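Local coordinates for secreted effector protein sseI (Salmonella enterica subsp. enterica serovar Typhimurium, PDB 4G29) that acts as a secreted Salmonella virulence factor whose catalytic domain belongs to the cysteine protease superfamily and probably performs papain-like, cysteine-dependent chemistry, at residues Y10-T13 and A18-Y21; P29-K34 and E43-P48. All coordinates share one frame; numbering follows the deposited sequence.

Contact 1: residues Y10-T13 and A18-Y21; sequences YNLT and AAAY
The carbonyl oxygen of Thr13 meets the first turn of helix 18-26 in two ways, by direct contact with Ala18 and by a water bridge to Ala19. The water donates to Thr13 O over 2.8 Å and accepts from Ala19 N at 3.0 Å. A backbone N-H so early in a helix has no preceding turn to bond to, and here one solvent molecule takes that role while tying the helix to the loop before it. No direct hydrogen bond joins residues 10-13 to 18-21.

Beyond the water, the contact centres on the methyl of Ala18, which points at the loop. Its CB lies 3.2 Å from Thr13 O, an ordinary close approach of a methyl to a carbonyl oxygen. The same methyl makes an apolar contact with CG2 of Thr13 at 4.0 Å. The Thr13 torsion (chi1 -169°) accounts for the division of labour at this residue: the methyl branch goes to Ala18, whereas OG1, anti to the backbone N, accepts from the N-H of Asp15 and closes an ST turn. Leu12 adds a second apolar point of contact, its CB lying 4.0 Å from Ala18 CB. Farther out, one of its two terminal methyls, CD1, reaches alongside the helix to within 4.1 Å of Ala19 CA.

Both Leu12 and Ala18 also touch Ile114, so the loop and the helix start share an apolar neighbour on the sheet. Backbone hydrogen bonds of Asn11 and Thr13 with Ile114 attach the loop beside strand 113-116, while Asp17 OD1 receives the N-H of Ala20. The arrangement illustrates a helix start packed on an irregular loop that pairs by backbone bonds with strand 113-116, outermost in the antiparallel sheet of this chain, with water serving a first-turn amide.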
loop_
_atom_site.group_PDB
_atom_site.type_symbol
_atom_site.label_atom_id
_atom_site.label_comp_id
_atom_site.label_asym_id
_atom_site.label_seq_id
_atom_site.Cartn_x
_atom_site.Cartn_y
_atom_site.Cartn_z
ATOM N N TYR A 10 -7.595 11.661 8.848
ATOM C CA TYR A 10 -7.080 12.321 7.655
ATOM C C TYR A 10 -6.396 11.351 6.717
ATOM O O TYR A 10 -6.043 10.247 7.113
ATOM C CB TYR A 10 -6.064 13.390 8.051
ATOM C CG TYR A 10 -5.103 12.950 9.137
ATOM C CD1 TYR A 10 -5.471 12.980 10.498
ATOM C CD2 TYR A 10 -3.848 12.459 8.823
ATOM C CE1 TYR A 10 -4.604 12.550 11.480
ATOM C CE2 TYR A 10 -2.972 12.040 9.827
ATOM C CZ TYR A 10 -3.354 12.081 11.136
ATOM O OH TYR A 10 -2.473 11.664 12.106
ATOM N N ASN A 11 -6.266 11.772 5.469
ATOM C CA ASN A 11 -5.572 10.969 4.449
ATOM C C ASN A 11 -4.152 11.473 4.196
ATOM O O ASN A 11 -3.304 10.726 3.629
ATOM C CB ASN A 11 -6.362 11.007 3.135
ATOM C CG ASN A 11 -7.634 10.201 3.186
ATOM O OD1 ASN A 11 -7.880 9.438 4.115
ATOM N ND2 ASN A 11 -8.469 10.365 2.164
ATOM N N LEU A 12 -3.917 12.738 4.571
ATOM C CA LEU A 12 -2.686 13.441 4.243
ATOM C C LEU A 12 -2.062 13.982 5.509
ATOM O O LEU A 12 -2.672 14.798 6.179
ATOM C CB LEU A 12 -2.972 14.594 3.269
ATOM C CG LEU A 12 -3.557 14.195 1.911
ATOM C CD1 LEU A 12 -3.966 15.382 1.060
ATOM C CD2 LEU A 12 -2.615 13.305 1.133
ATOM N N THR A 13 -0.847 13.556 5.802
ATOM C CA THR A 13 -0.164 14.020 7.009
ATOM C C THR A 13 0.333 15.453 6.879
ATOM O O THR A 13 0.549 15.929 5.764
ATOM C CB THR A 13 1.049 13.112 7.319
ATOM O OG1 THR A 13 1.533 13.440 8.624
ATOM C CG2 THR A 13 2.154 13.273 6.272
ATOM N N ALA A 18 2.366 16.909 2.698
ATOM C CA ALA A 18 1.647 15.926 1.904
ATOM C C ALA A 18 0.613 16.546 0.973
ATOM O O ALA A 18 0.443 16.091 -0.164
ATOM C CB ALA A 18 0.977 14.885 2.803
ATOM N N ALA A 19 -0.071 17.595 1.428
ATOM C CA ALA A 19 -1.096 18.216 0.592
ATOM C C ALA A 19 -0.448 18.817 -0.654
ATOM O O ALA A 19 -0.935 18.621 -1.777
ATOM C CB ALA A 19 -1.866 19.286 1.371
ATOM N N ALA A 20 0.693 19.473 -0.473
ATOM C CA ALA A 20 1.430 20.040 -1.606
ATOM C C ALA A 20 1.946 18.968 -2.559
ATOM O O ALA A 20 1.889 19.138 -3.783
ATOM C CB ALA A 20 2.581 20.879 -1.157
ATOM N N TYR A 21 2.486 17.890 -1.995
ATOM C CA TYR A 21 2.951 16.775 -2.792
ATOM C C TYR A 21 1.836 16.146 -3.620
ATOM O O TYR A 21 2.039 15.834 -4.792
ATOM C CB TYR A 21 3.586 15.705 -1.887
ATOM C CG TYR A 21 4.891 16.121 -1.231
ATOM C CD1 TYR A 21 5.784 17.043 -1.830
ATOM C CD2 TYR A 21 5.274 15.564 -0.042
ATOM C CE1 TYR A 21 7.012 17.392 -1.221
ATOM C CE2 TYR A 21 6.494 15.897 0.556
ATOM C CZ TYR A 21 7.339 16.823 -0.035
ATOM O OH TYR A 21 8.522 17.140 0.571
HETATM O O HOH W 1 -0.330 18.212 4.333
#

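Contact 2: residues P29-K34 and E43-P48; sequences PIINNK and ESLMTP
Lys34, Leu45 and Ile31 carry most of this contact between two helices running roughly antiparallel, the segment directions 143° apart. The lysine uses its charged end for a hydrogen bond and its methylenes for apolar packing. Its chain is fully extended beyond CG, and with CG beside the backbone N (chi1 -74°) it runs across the gap to helix 42-55. There NZ donates to Ser44 OG over 2.8 Å. The serine hydroxyl has a second partner in Gln41 O; because a carbonyl can only accept, OG gives its proton to Gln41 while receiving one from the lysine. That pair of bonds fixes the rotation of the hydroxyl.

The methylenes of the same lysine are used as a greasy surface. The lysine chain and the leucine side chain run past each other head to tail, so that a single methyl of the leucine, CD2, lies 3.9 Å from Lys34 CD and 4.1 Å from Lys34 CB. Ile31, one turn earlier, approaches this methyl from its own CG2, but loosely, at 4.5 Å. Its other branch extends farther along the partner helix, where CD1 meets CB of the Pro48 ring at 4.2 Å. The axes of the short helical segments come no closer than 11.4 Å, a wide spacing that long side chains span. Pro48 lies where helix 42-55 is kinked: neither its N nor that of Thr47 bonds to the preceding turn.

Around this pair, Ile31 also rests on Leu25 of helix 18-26, and Leu45 reaches Val96 and Ser97 just after strand 90-95. Another side of helix 42-55 is covered by strand 78-87, where Phe81 meets Glu43 and the selenomethionine Met46, and by helix 141-147. The contact between helices 29-36 and 42-55 itself lies at the protein surface.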
loop_
_atom_site.group_PDB
_atom_site.type_symbol
_atom_site.label_atom_id
_atom_site.label_comp_id
_atom_site.label_asym_id
_atom_site.label_seq_id
_atom_site.Cartn_x
_atom_site.Cartn_y
_atom_site.Cartn_z
ATOM N N PRO A 29 -0.547 14.911 -15.889
ATOM C CA PRO A 29 -1.856 14.466 -16.374
ATOM C C PRO A 29 -2.065 12.933 -16.337
ATOM O O PRO A 29 -3.174 12.460 -16.102
ATOM C CB PRO A 29 -1.915 14.955 -17.802
ATOM C CG PRO A 29 -0.636 15.602 -18.115
ATOM C CD PRO A 29 0.217 15.691 -16.887
ATOM N N ILE A 30 -0.983 12.178 -16.537
ATOM C CA ILE A 30 -1.058 10.717 -16.471
ATOM C C ILE A 30 -1.308 10.268 -14.996
ATOM O O ILE A 30 -2.207 9.412 -14.708
ATOM C CB ILE A 30 0.217 10.111 -17.056
ATOM C CG1 ILE A 30 0.258 10.308 -18.586
ATOM C CG2 ILE A 30 0.311 8.627 -16.698
ATOM C CD1 ILE A 30 1.550 9.968 -19.252
ATOM N N ILE A 31 -0.528 10.841 -14.070
ATOM C CA ILE A 31 -0.744 10.531 -12.629
ATOM C C ILE A 31 -2.128 11.009 -12.152
ATOM O O ILE A 31 -2.816 10.278 -11.429
ATOM C CB ILE A 31 0.386 11.044 -11.704
ATOM C CG1 ILE A 31 1.735 10.407 -12.106
ATOM C CG2 ILE A 31 0.004 10.849 -10.204
ATOM C CD1 ILE A 31 2.935 10.882 -11.364
ATOM N N ASN A 32 -2.543 12.199 -12.560
ATOM C CA ASN A 32 -3.857 12.691 -12.248
ATOM C C ASN A 32 -4.952 11.702 -12.688
ATOM O O ASN A 32 -5.858 11.413 -11.916
ATOM C CB ASN A 32 -4.119 14.046 -12.900
ATOM C CG ASN A 32 -5.385 14.651 -12.394
ATOM O OD1 ASN A 32 -5.609 14.722 -11.180
ATOM N ND2 ASN A 32 -6.269 14.980 -13.302
ATOM N N ASN A 33 -4.831 11.164 -13.892
ATOM C CA ASN A 33 -5.854 10.228 -14.387
ATOM C C ASN A 33 -5.841 8.933 -13.619
ATOM O O ASN A 33 -6.893 8.362 -13.361
ATOM C CB ASN A 33 -5.742 9.911 -15.839
ATOM C CG ASN A 33 -6.761 8.810 -16.269
ATOM O OD1 ASN A 33 -7.993 8.990 -16.131
ATOM N ND2 ASN A 33 -6.245 7.641 -16.680
ATOM N N LYS A 34 -4.662 8.505 -13.161
ATOM C CA LYS A 34 -4.574 7.261 -12.420
ATOM C C LYS A 34 -5.090 7.441 -10.979
ATOM O O LYS A 34 -5.651 6.536 -10.392
ATOM C CB LYS A 34 -3.135 6.768 -12.450
ATOM C CG LYS A 34 -2.750 6.185 -13.807
ATOM C CD LYS A 34 -1.358 5.631 -13.822
ATOM C CE LYS A 34 -1.021 5.122 -15.237
ATOM N NZ LYS A 34 0.290 4.344 -15.320
ATOM N N GLU A 43 0.358 -0.966 -9.424
ATOM C CA GLU A 43 1.676 -1.493 -9.762
ATOM C C GLU A 43 2.437 -0.475 -10.641
ATOM O O GLU A 43 3.662 -0.191 -10.425
ATOM C CB GLU A 43 1.547 -2.885 -10.410
ATOM C CG GLU A 43 2.770 -3.588 -10.435
ATOM C CD GLU A 43 2.591 -5.025 -10.889
ATOM O OE1 GLU A 43 3.279 -5.296 -11.850
ATOM O OE2 GLU A 43 1.841 -5.843 -10.312
ATOM N N SER A 44 1.723 0.111 -11.614
ATOM C CA SER A 44 2.345 1.057 -12.570
ATOM C C SER A 44 2.753 2.390 -11.902
ATOM O O SER A 44 3.501 3.155 -12.484
ATOM C CB SER A 44 1.432 1.343 -13.795
ATOM O OG SER A 44 0.352 2.221 -13.474
ATOM N N LEU A 45 2.160 2.698 -10.738
ATOM C CA LEU A 45 2.459 3.923 -10.018
ATOM C C LEU A 45 3.725 3.787 -9.172
ATOM O O LEU A 45 4.241 4.827 -8.714
ATOM C CB LEU A 45 1.282 4.377 -9.162
ATOM C CG LEU A 45 0.116 4.988 -9.901
ATOM C CD1 LEU A 45 -1.182 4.972 -9.052
ATOM C CD2 LEU A 45 0.399 6.399 -10.414
HETATM N N MSE A 46 4.258 2.584 -8.954
HETATM C CA MSE A 46 5.420 2.450 -8.065
HETATM C C MSE A 46 6.612 3.289 -8.537
HETATM O O MSE A 46 7.183 4.080 -7.771
HETATM C CB MSE A 46 5.848 0.985 -7.868
HETATM C CG MSE A 46 4.889 0.233 -6.919
HETATM SE SE MSE A 46 5.681 -1.511 -6.382
HETATM C CE MSE A 46 5.130 -2.432 -8.034
ATOM N N THR A 47 7.006 3.096 -9.798
ATOM C CA THR A 47 8.195 3.750 -10.321
ATOM C C THR A 47 8.012 5.269 -10.315
ATOM O O THR A 47 8.878 6.014 -9.790
ATOM C CB THR A 47 8.592 3.160 -11.657
ATOM O OG1 THR A 47 9.055 1.823 -11.424
ATOM C CG2 THR A 47 9.652 4.015 -12.360
ATOM N N PRO A 48 6.873 5.776 -10.860
ATOM C CA PRO A 48 6.743 7.210 -10.866
ATOM C C PRO A 48 6.712 7.864 -9.488
ATOM O O PRO A 48 7.352 8.900 -9.258
ATOM C CB PRO A 48 5.419 7.456 -11.583
ATOM C CG PRO A 48 5.010 6.161 -12.174
ATOM C CD PRO A 48 5.905 5.095 -11.747
#

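In the fold
Contact 1 is complete before the chain reaches contact 2, and together they span the first three helices. Their centres are about 17 Å apart and their nearest atoms about 8 Å, so they do not touch. Helix 18-26 connects them: its start takes part in contact 1, and its Leu25 packs against helix 29-36 of contact 2. The loop of contact 1 also pairs with strand 113-116, outermost in the sheet, while contact 2 pairs helix 29-36 with helix 42-55. The latter begins with Cys42, which with His80 and Asp95 probably forms a papain-like catalytic triad, consistent with the domain's family; in contact 2 the side chain of Leu45 lies near this presumed site without touching it.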